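Local coordinates for protein polyketide synthase type I (Bacillus amyloliquefaciens, PDB 5KKU) that forms an N-terminal dehydratase domain of the difficidin assembly line and probably removes water from beta-hydroxyacyl chains tethered to a carrier protein, at residues A[31-34]-A[35-39]; A[39-42]-A[43-46]; A[45-49]-A[50-54]; A[80-84]-A[85-89]. One frame throughout, in Å; residues are numbered along the deposited sequence.

Interaction 1: residues A[31-34]-A[35-39]; sequences RVLP and GVTLI
Leu-33 and Thr-37 are brought together by two first torsions: chi1 of -174° at Leu-33 sets CG opposite the backbone N, and chi1 of -66° at Thr-37 sends CG2 opposite its own N while OG1 stays beside that N. The two branches of Thr-37 then have separate partners. CG2 meets the CD1 methyl of Leu-33 at 3.5 Å, tighter than a usual methyl contact, and the two side chains cross at about a right angle. OG1 sits against the pyrrolidine ring of Pro-34, 3.3 Å from CB and 3.4 Å from CD, so it packs along the ring rather than against one corner. The other methyl of Leu-33, CD2, reaches CD2 of Leu-38 at 4.1 Å, giving the leucine two apolar neighbours on the next turn.

This is the passage from the strand around 31-33 into helix 37-49, the central helix of the N-terminal hotdog fold. Pro-34 lies nine residues after His-25, the spacing between histidine and proline in the dehydratase HxxxGxxxxP motif, although the glycine of that motif is absent here. Its side chain lies about 4 Å from those of His-25 and Asp-198, the predicted proton acceptor and proton donor. Ile-21 and Met-159 also touch this ring, and Pro-194 packs on Thr-37. The backbone turns with a weak bond, Thr-37 N to Pro-34 O at 3.1 Å, bent to 127° at the hydrogen. The same carbonyl oxygen is 3.0 Å from Thr-37 CB.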
loop_
_atom_site.group_PDB
_atom_site.type_symbol
_atom_site.label_atom_id
_atom_site.label_comp_id
_atom_site.label_asym_id
_atom_site.label_seq_id
_atom_site.Cartn_x
_atom_site.Cartn_y
_atom_site.Cartn_z
ATOM N N ARG A 31 11.261 -6.998 -10.492
ATOM C CA ARG A 31 10.886 -6.982 -9.083
ATOM C C ARG A 31 10.936 -5.567 -8.516
ATOM O O ARG A 31 11.982 -4.919 -8.531
ATOM C CB ARG A 31 11.799 -7.904 -8.274
ATOM C CG ARG A 31 11.759 -9.359 -8.714
ATOM C CD ARG A 31 12.591 -10.238 -7.794
ATOM N NE ARG A 31 12.833 -11.558 -8.368
ATOM C CZ ARG A 31 13.303 -12.596 -7.685
ATOM N NH1 ARG A 31 13.586 -12.470 -6.395
ATOM N NH2 ARG A 31 13.493 -13.760 -8.290
ATOM N N VAL A 32 9.799 -5.094 -8.016
ATOM C CA VAL A 32 9.710 -3.757 -7.443
ATOM C C VAL A 32 9.120 -3.798 -6.038
ATOM O O VAL A 32 8.594 -4.825 -5.606
ATOM C CB VAL A 32 8.857 -2.822 -8.321
ATOM C CG1 VAL A 32 8.821 -1.423 -7.726
ATOM C CG2 VAL A 32 9.397 -2.791 -9.743
ATOM N N LEU A 33 9.209 -2.678 -5.329
ATOM C CA LEU A 33 8.685 -2.585 -3.973
ATOM C C LEU A 33 7.409 -1.749 -3.930
ATOM O O LEU A 33 7.438 -0.548 -4.214
ATOM C CB LEU A 33 9.735 -1.991 -3.032
ATOM C CG LEU A 33 9.377 -1.971 -1.544
ATOM C CD1 LEU A 33 8.840 -3.324 -1.103
ATOM C CD2 LEU A 33 10.582 -1.569 -0.706
ATOM N N PRO A 34 6.255 -2.428 -3.560
ATOM C CA PRO A 34 5.045 -1.586 -3.529
ATOM C C PRO A 34 5.236 -0.348 -2.659
ATOM O O PRO A 34 5.815 -0.440 -1.576
ATOM C CB PRO A 34 3.983 -2.500 -2.914
ATOM C CG PRO A 34 4.362 -3.855 -3.372
ATOM C CD PRO A 34 5.844 -3.852 -3.167
ATOM N N GLY A 35 4.750 0.794 -3.133
ATOM C CA GLY A 35 4.870 2.038 -2.394
ATOM C C GLY A 35 4.210 1.971 -1.031
ATOM O O GLY A 35 4.693 2.565 -0.067
ATOM N N VAL A 36 3.102 1.242 -0.951
ATOM C CA VAL A 36 2.379 1.097 0.287
ATOM C C VAL A 36 3.070 0.207 1.298
ATOM O O VAL A 36 2.825 0.302 2.434
ATOM C CB VAL A 36 0.922 0.635 0.088
ATOM C CG1 VAL A 36 0.091 1.719 -0.499
ATOM C CG2 VAL A 36 0.805 -0.654 -0.692
ATOM N N THR A 37 3.899 -0.677 0.857
ATOM C CA THR A 37 4.761 -1.428 1.712
ATOM C C THR A 37 5.489 -0.554 2.748
ATOM O O THR A 37 5.683 -0.956 3.856
ATOM C CB THR A 37 5.812 -2.170 0.847
ATOM O OG1 THR A 37 5.176 -3.142 0.051
ATOM C CG2 THR A 37 6.824 -2.824 1.655
ATOM N N LEU A 38 5.904 0.638 2.350
ATOM C CA LEU A 38 6.620 1.567 3.200
ATOM C C LEU A 38 5.818 2.070 4.368
ATOM O O LEU A 38 6.358 2.469 5.356
ATOM C CB LEU A 38 7.203 2.708 2.401
ATOM C CG LEU A 38 8.045 2.312 1.197
ATOM C CD1 LEU A 38 8.274 3.501 0.354
ATOM C CD2 LEU A 38 9.353 1.660 1.534
ATOM N N ILE A 39 4.511 2.018 4.262
ATOM C CA ILE A 39 3.645 2.353 5.365
ATOM C C ILE A 39 3.928 1.434 6.567
ATOM O O ILE A 39 4.023 1.887 7.680
ATOM C CB ILE A 39 2.144 2.330 4.971
ATOM C CG1 ILE A 39 1.780 3.530 4.127
ATOM C CG2 ILE A 39 1.243 2.290 6.177
ATOM C CD1 ILE A 39 0.471 3.468 3.417
#

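Interaction 2: residues A[39-42]-A[43-46]; sequences IDML and YRLA
Asp-40 and Arg-44 stand one turn apart on helix 37-49, the hotdog helix of the N-terminal half, and form an i to i+4 salt bridge. With chi1 at 169° the aspartate CG lies opposite its backbone N, which carries the carboxylate along the helix toward the arginine. Arg-44 starts out extended and then bends at chi3 (-33°), folding its guanidinium back over the preceding turn. NH1 reaches OD2 at 2.5 Å, a very short and bent bond. The oxygen lies at the edge of the guanidinium, near its plane, and is met nearly along its C-O axis; the two flat groups are nevertheless turned 49° from each other. One guanidinium face rests on Met-41, with CA 3.6 Å from NH1. The carboxylate has a second anchor, since OD1 accepts from Ala-192 N, while NH2 of the arginine reaches Gln-13 by a weak bond.

On another side of the helix Tyr-43 and Ile-39 run side by side, pointing the same way, with CG2 of the isoleucine 4.1 Å from CD2 of the ring. The phenol extends to Ile-55 O and Met-229 N, to both of which OH is hydrogen-bonded, which ties down the far end of the ring. Met-41 and Leu-45 face strands 9-15 and 73-83, touching through CG and CD1 at 4.2 Å. Backbone bonds from Arg-44 N to Asp-40 O (3.0 Å) and Ala-46 N to Leu-42 O (2.8 Å) are those of a regular alpha helix, residue i+4 to i. The oxygen of Ile-39 accepts Tyr-43 N and also lies in the plane of that residue's ring, at its edge, 3.3 Å from CD2.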
loop_
_atom_site.group_PDB
_atom_site.type_symbol
_atom_site.label_atom_id
_atom_site.label_comp_id
_atom_site.label_asym_id
_atom_site.label_seq_id
_atom_site.Cartn_x
_atom_site.Cartn_y
_atom_site.Cartn_z
ATOM N N ILE A 39 4.511 2.018 4.262
ATOM C CA ILE A 39 3.645 2.353 5.365
ATOM C C ILE A 39 3.928 1.434 6.567
ATOM O O ILE A 39 4.023 1.887 7.680
ATOM C CB ILE A 39 2.144 2.330 4.971
ATOM C CG1 ILE A 39 1.780 3.530 4.127
ATOM C CG2 ILE A 39 1.243 2.290 6.177
ATOM C CD1 ILE A 39 0.471 3.468 3.417
ATOM N N ASP A 40 4.103 0.141 6.304
ATOM C CA ASP A 40 4.462 -0.825 7.341
ATOM C C ASP A 40 5.809 -0.504 7.927
ATOM O O ASP A 40 6.021 -0.598 9.081
ATOM C CB ASP A 40 4.470 -2.246 6.811
ATOM C CG ASP A 40 5.077 -3.243 7.769
ATOM O OD1 ASP A 40 4.485 -3.668 8.722
ATOM O OD2 ASP A 40 6.203 -3.576 7.560
ATOM N N MET A 41 6.764 -0.159 7.100
ATOM C CA MET A 41 8.102 0.141 7.570
ATOM C C MET A 41 8.091 1.268 8.573
ATOM O O MET A 41 8.736 1.168 9.552
ATOM C CB MET A 41 9.039 0.392 6.384
ATOM C CG MET A 41 10.407 0.996 6.589
ATOM S SD MET A 41 11.432 1.001 5.122
ATOM C CE MET A 41 11.284 -0.666 4.709
ATOM N N LEU A 42 7.363 2.324 8.280
ATOM C CA LEU A 42 7.273 3.469 9.149
ATOM C C LEU A 42 6.683 3.128 10.498
ATOM O O LEU A 42 7.153 3.561 11.478
ATOM C CB LEU A 42 6.500 4.593 8.512
ATOM C CG LEU A 42 7.360 5.612 7.817
ATOM C CD1 LEU A 42 7.894 5.077 6.530
ATOM C CD2 LEU A 42 6.586 6.873 7.591
ATOM N N TYR A 43 5.656 2.311 10.493
ATOM C CA TYR A 43 5.036 1.864 11.701
ATOM C C TYR A 43 5.951 0.972 12.535
ATOM O O TYR A 43 5.923 1.074 13.703
ATOM C CB TYR A 43 3.715 1.164 11.409
ATOM C CG TYR A 43 2.524 2.075 11.405
ATOM C CD1 TYR A 43 1.916 2.450 12.562
ATOM C CD2 TYR A 43 2.030 2.588 10.232
ATOM C CE1 TYR A 43 0.841 3.280 12.546
ATOM C CE2 TYR A 43 0.953 3.411 10.213
ATOM C CZ TYR A 43 0.362 3.727 11.379
ATOM O OH TYR A 43 -0.669 4.551 11.376
ATOM N N ARG A 44 6.758 0.126 11.911
ATOM C CA ARG A 44 7.676 -0.690 12.649
ATOM C C ARG A 44 8.759 0.155 13.289
ATOM O O ARG A 44 9.111 -0.074 14.397
ATOM C CB ARG A 44 8.337 -1.760 11.805
ATOM C CG ARG A 44 7.440 -2.763 11.150
ATOM C CD ARG A 44 8.225 -3.857 10.460
ATOM N NE ARG A 44 9.490 -3.399 9.911
ATOM C CZ ARG A 44 9.699 -3.215 8.642
ATOM N NH1 ARG A 44 8.736 -3.444 7.812
ATOM N NH2 ARG A 44 10.832 -2.793 8.200
ATOM N N LEU A 45 9.294 1.109 12.543
ATOM C CA LEU A 45 10.362 1.983 12.984
ATOM C C LEU A 45 9.907 3.012 13.990
ATOM O O LEU A 45 10.620 3.294 14.888
ATOM C CB LEU A 45 11.018 2.695 11.813
ATOM C CG LEU A 45 11.874 1.847 10.898
ATOM C CD1 LEU A 45 12.506 2.669 9.840
ATOM C CD2 LEU A 45 12.930 1.099 11.649
ATOM N N ALA A 46 8.745 3.596 13.799
ATOM C CA ALA A 46 8.236 4.552 14.737
ATOM C C ALA A 46 8.267 3.950 16.116
ATOM O O ALA A 46 8.688 4.556 17.033
ATOM C CB ALA A 46 6.826 4.943 14.390
#

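Interaction 3: residues A[45-49]-A[50-54]; sequences LAAGY and LGERP
Tyr-49 and Leu-50 are sequence neighbours whose side chains pass at a slant, the CD2 methyl of the leucine 3.6 Å from CD2 of the ring and 3.8 Å from CE2. The methyl lies near the CD2-CE2 bond, oblique to the ring. With chi1 of 161° at Tyr-49, CG lies opposite the backbone N, and the OH at the far end of the ring is hydrogen-bonded to Gln-7 N. Leu-50 instead turns into the core, against Leu-114 and Leu-116 of strand 107-116 and Ile-55.

On a separate side, Glu-52 stretches back along the helix end, its chain extended beyond CG, and lays its carboxylate beside the methyl of Ala-47, with OE2 3.4 Å from CB. That oxygen also forms a salt bridge with Lys-191, whose side chain touches Ala-47 as well; toward Ala-47 the contact is with a methyl.

The main chain ties Tyr-49 and Leu-50 to the last turn. Ala-46 O takes two bonds, from Tyr-49 N at 2.8 Å and from Leu-50 N at 3.0 Å, the latter nearly straight at 167°. Gly-51 is the first residue to leave helical angles, with phi of 138°, and its carbonyl oxygen turns back to Ala-47 CA in a CH...O contact of 3.6 Å. The arrangement is a helix C-terminus ending at a glycine of positive phi, here where the helix wrapped by the N-terminal hotdog sheet gives way to strand 55-62.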
loop_
_atom_site.group_PDB
_atom_site.type_symbol
_atom_site.label_atom_id
_atom_site.label_comp_id
_atom_site.label_asym_id
_atom_site.label_seq_id
_atom_site.Cartn_x
_atom_site.Cartn_y
_atom_site.Cartn_z
ATOM N N LEU A 45 9.294 1.109 12.543
ATOM C CA LEU A 45 10.362 1.983 12.984
ATOM C C LEU A 45 9.907 3.012 13.990
ATOM O O LEU A 45 10.620 3.294 14.888
ATOM C CB LEU A 45 11.018 2.695 11.813
ATOM C CG LEU A 45 11.874 1.847 10.898
ATOM C CD1 LEU A 45 12.506 2.669 9.840
ATOM C CD2 LEU A 45 12.930 1.099 11.649
ATOM N N ALA A 46 8.745 3.596 13.799
ATOM C CA ALA A 46 8.236 4.552 14.737
ATOM C C ALA A 46 8.267 3.950 16.116
ATOM O O ALA A 46 8.688 4.556 17.033
ATOM C CB ALA A 46 6.826 4.943 14.390
ATOM N N ALA A 47 7.736 2.752 16.221
ATOM C CA ALA A 47 7.575 2.079 17.477
ATOM C C ALA A 47 8.869 2.115 18.237
ATOM O O ALA A 47 8.888 1.904 19.398
ATOM C CB ALA A 47 7.111 0.644 17.256
ATOM N N GLY A 48 9.949 2.396 17.548
ATOM C CA GLY A 48 11.245 2.406 18.152
ATOM C C GLY A 48 11.812 3.762 18.445
ATOM O O GLY A 48 12.656 3.882 19.278
ATOM N N TYR A 49 11.342 4.778 17.757
ATOM C CA TYR A 49 11.997 6.057 17.767
ATOM C C TYR A 49 11.211 7.013 18.596
ATOM O O TYR A 49 11.775 7.912 19.162
ATOM C CB TYR A 49 12.141 6.580 16.351
ATOM C CG TYR A 49 12.390 8.046 16.219
ATOM C CD1 TYR A 49 13.589 8.580 16.542
ATOM C CD2 TYR A 49 11.419 8.890 15.773
ATOM C CE1 TYR A 49 13.819 9.922 16.419
ATOM C CE2 TYR A 49 11.644 10.224 15.662
ATOM C CZ TYR A 49 12.860 10.727 15.981
ATOM O OH TYR A 49 13.101 12.051 15.877
ATOM N N LEU A 50 9.920 6.758 18.721
ATOM C CA LEU A 50 9.039 7.620 19.478
ATOM C C LEU A 50 8.799 7.089 20.847
ATOM O O LEU A 50 8.828 7.823 21.805
ATOM C CB LEU A 50 7.695 7.703 18.808
ATOM C CG LEU A 50 7.585 8.463 17.525
ATOM C CD1 LEU A 50 6.119 8.746 17.319
ATOM C CD2 LEU A 50 8.386 9.741 17.596
ATOM N N GLY A 51 8.557 5.798 20.913
ATOM C CA GLY A 51 8.110 5.113 22.083
ATOM C C GLY A 51 7.149 4.295 21.321
ATOM O O GLY A 51 7.119 4.456 20.133
ATOM N N GLU A 52 6.364 3.444 21.952
ATOM C CA GLU A 52 5.307 2.787 21.226
ATOM C C GLU A 52 4.275 3.794 21.684
ATOM O O GLU A 52 3.921 3.864 22.823
ATOM C CB GLU A 52 5.224 1.286 21.525
ATOM C CG GLU A 52 4.873 0.456 20.288
ATOM C CD GLU A 52 5.392 -0.960 20.348
ATOM O OE1 GLU A 52 5.667 -1.414 21.464
ATOM O OE2 GLU A 52 5.523 -1.620 19.292
ATOM N N ARG A 53 3.781 4.584 20.759
ATOM C CA ARG A 53 2.766 5.564 21.071
ATOM C C ARG A 53 2.046 5.383 19.765
ATOM O O ARG A 53 2.709 5.301 18.762
ATOM C CB ARG A 53 3.162 6.992 21.287
ATOM C CG ARG A 53 3.766 7.179 22.634
ATOM C CD ARG A 53 4.163 8.594 22.951
ATOM N NE ARG A 53 5.591 8.677 22.754
ATOM C CZ ARG A 53 6.275 9.799 22.624
ATOM N NH1 ARG A 53 5.679 10.964 22.709
ATOM N NH2 ARG A 53 7.557 9.728 22.394
ATOM N N PRO A 54 0.725 5.275 19.738
ATOM C CA PRO A 54 0.136 5.064 18.414
ATOM C C PRO A 54 0.290 6.265 17.499
ATOM O O PRO A 54 0.117 7.318 17.983
ATOM C CB PRO A 54 -1.326 4.785 18.731
ATOM C CG PRO A 54 -1.596 5.580 19.904
ATOM C CD PRO A 54 -0.449 5.223 20.730
#

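Interaction 4: residues A[80-84]-A[85-89]; sequences FTPAR and DSWKV
Phe-80 and Val-89 face each other as a non-hydrogen-bonded pair, their side chains side by side and pointing the same way, with CG2 of the valine 3.6 Å from both CD2 and CE2 of the ring. Two residues further on, Trp-87 comes obliquely against Pro-82, its CD1 3.5 Å from the proline CA, on the same face of the sheet. Between these pairs, Thr-81 and Lys-88 exchange backbone bonds in both directions: Thr-81 N to Lys-88 O at 2.8 Å and Lys-88 N to Thr-81 O at 2.7 Å, each lying in the carbonyl plane.

Toward the tip, Ala-83 to Ser-86 form a type II beta turn, with Asp-85 at its third position taking positive phi (54°). Arg-84 and Asp-85 run alongside each other there, NH2 2.9 Å from OD2. The oxygen stands over one face of the guanidinium and the planes are 64° apart, so this salt bridge is one of charge, without an N-H aimed at the carboxylate. Ser-86, with chi1 at 67°, holds OG between its backbone N and carbonyl carbon and gives a weak bond to Arg-84 O at 3.1 Å.

The hairpin joins strands 73-83 and 86-97 of the N-terminal hotdog sheet. Phe-80 bonds through its backbone to Lys-9 on strand 9-15, and on the other flank Trp-87 and Val-89 pair with strand 107-116; Tyr-49 of helix 37-49 lies against the Phe-80 ring.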
loop_
_atom_site.group_PDB
_atom_site.type_symbol
_atom_site.label_atom_id
_atom_site.label_comp_id
_atom_site.label_asym_id
_atom_site.label_seq_id
_atom_site.Cartn_x
_atom_site.Cartn_y
_atom_site.Cartn_z
ATOM N N PHE A 80 13.776 10.416 10.280
ATOM C CA PHE A 80 12.809 11.187 11.039
ATOM C C PHE A 80 13.338 12.580 11.339
ATOM O O PHE A 80 14.374 12.719 11.921
ATOM C CB PHE A 80 12.460 10.474 12.313
ATOM C CG PHE A 80 11.674 9.220 12.113
ATOM C CD1 PHE A 80 12.285 8.046 11.732
ATOM C CD2 PHE A 80 10.335 9.200 12.323
ATOM C CE1 PHE A 80 11.554 6.904 11.524
ATOM C CE2 PHE A 80 9.617 8.058 12.131
ATOM C CZ PHE A 80 10.227 6.911 11.731
ATOM N N THR A 81 12.638 13.617 10.953
ATOM C CA THR A 81 13.077 14.956 11.217
ATOM C C THR A 81 11.998 15.668 11.990
ATOM O O THR A 81 10.891 15.716 11.559
ATOM C CB THR A 81 13.296 15.701 9.906
ATOM O OG1 THR A 81 14.411 15.157 9.217
ATOM C CG2 THR A 81 13.503 17.191 10.111
ATOM N N PRO A 82 12.346 16.255 13.119
ATOM C CA PRO A 82 11.401 17.011 13.913
ATOM C C PRO A 82 10.771 18.183 13.182
ATOM O O PRO A 82 11.356 18.855 12.387
ATOM C CB PRO A 82 12.266 17.526 15.031
ATOM C CG PRO A 82 13.232 16.475 15.246
ATOM C CD PRO A 82 13.572 16.009 13.879
ATOM N N ALA A 83 9.518 18.403 13.511
ATOM C CA ALA A 83 8.751 19.440 12.905
ATOM C C ALA A 83 7.617 19.928 13.763
ATOM O O ALA A 83 7.564 19.666 14.920
ATOM C CB ALA A 83 8.243 18.998 11.556
ATOM N N ARG A 84 6.726 20.654 13.130
ATOM C CA ARG A 84 5.596 21.283 13.766
ATOM C C ARG A 84 4.502 20.342 14.379
ATOM O O ARG A 84 3.590 19.923 13.724
ATOM C CB ARG A 84 5.102 22.358 12.811
ATOM C CG ARG A 84 3.692 22.802 12.910
ATOM C CD ARG A 84 3.584 24.279 13.000
ATOM N NE ARG A 84 3.204 24.461 14.348
ATOM C CZ ARG A 84 1.969 24.668 14.745
ATOM N NH1 ARG A 84 0.995 24.805 13.871
ATOM N NH2 ARG A 84 1.719 24.752 16.017
ATOM N N ASP A 85 4.645 20.022 15.655
ATOM C CA ASP A 85 3.725 19.140 16.330
ATOM C C ASP A 85 3.643 17.843 15.532
ATOM O O ASP A 85 2.592 17.289 15.337
ATOM C CB ASP A 85 2.334 19.758 16.409
ATOM C CG ASP A 85 2.265 20.980 17.294
ATOM O OD1 ASP A 85 2.672 20.939 18.450
ATOM O OD2 ASP A 85 1.756 21.993 16.838
ATOM N N SER A 86 4.777 17.361 15.084
ATOM C CA SER A 86 4.823 16.224 14.173
ATOM C C SER A 86 6.243 15.836 13.857
ATOM O O SER A 86 7.142 16.379 14.406
ATOM C CB SER A 86 4.113 16.590 12.883
ATOM O OG SER A 86 4.795 17.568 12.178
ATOM N N TRP A 87 6.413 14.910 12.940
ATOM C CA TRP A 87 7.715 14.620 12.377
ATOM C C TRP A 87 7.669 14.455 10.886
ATOM O O TRP A 87 6.807 13.823 10.386
ATOM C CB TRP A 87 8.270 13.358 12.996
ATOM C CG TRP A 87 8.625 13.560 14.351
ATOM C CD1 TRP A 87 9.782 13.982 14.803
ATOM C CD2 TRP A 87 7.789 13.380 15.467
ATOM N NE1 TRP A 87 9.755 14.079 16.128
ATOM C CE2 TRP A 87 8.515 13.730 16.570
ATOM C CE3 TRP A 87 6.474 13.005 15.623
ATOM C CZ2 TRP A 87 8.001 13.677 17.834
ATOM C CZ3 TRP A 87 5.967 12.952 16.840
ATOM C CH2 TRP A 87 6.720 13.283 17.957
ATOM N N LYS A 88 8.631 14.986 10.175
ATOM C CA LYS A 88 8.718 14.684 8.791
ATOM C C LYS A 88 9.500 13.417 8.585
ATOM O O LYS A 88 10.474 13.173 9.213
ATOM C CB LYS A 88 9.313 15.818 8.006
ATOM C CG LYS A 88 9.321 15.616 6.509
ATOM C CD LYS A 88 10.304 16.583 5.902
ATOM C CE LYS A 88 10.562 16.358 4.427
ATOM N NZ LYS A 88 9.383 16.694 3.614
ATOM N N VAL A 89 9.021 12.584 7.688
ATOM C CA VAL A 89 9.692 11.362 7.377
ATOM C C VAL A 89 10.010 11.229 5.905
ATOM O O VAL A 89 9.193 11.434 5.064
ATOM C CB VAL A 89 8.903 10.150 7.846
ATOM C CG1 VAL A 89 9.598 8.873 7.457
ATOM C CG2 VAL A 89 8.707 10.196 9.329
#

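Interactions 1, 2 and 3 follow one another up helix 37-49: interaction 1 leads from strand 30-33 into it, interaction 2 is its middle and shares Ile-39 with interaction 1, and interaction 3 closes it, sharing Leu-45 and Ala-46 with interaction 2. Their centres step about 12 Å, then about 9 Å. Interaction 4, later in the chain, is the tip of hairpin 73-83/86-97, with its centre about 13 Å from that of interaction 3. It meets the helix where Leu-42 CD2 lies 3.6 Å from Val-89 CG1 and Tyr-49 CE2 lies 3.5 Å from Phe-80 CB. The helix thus packs its middle and far end on the sheet of the N-terminal hotdog fold, while its beginning borders the predicted active site.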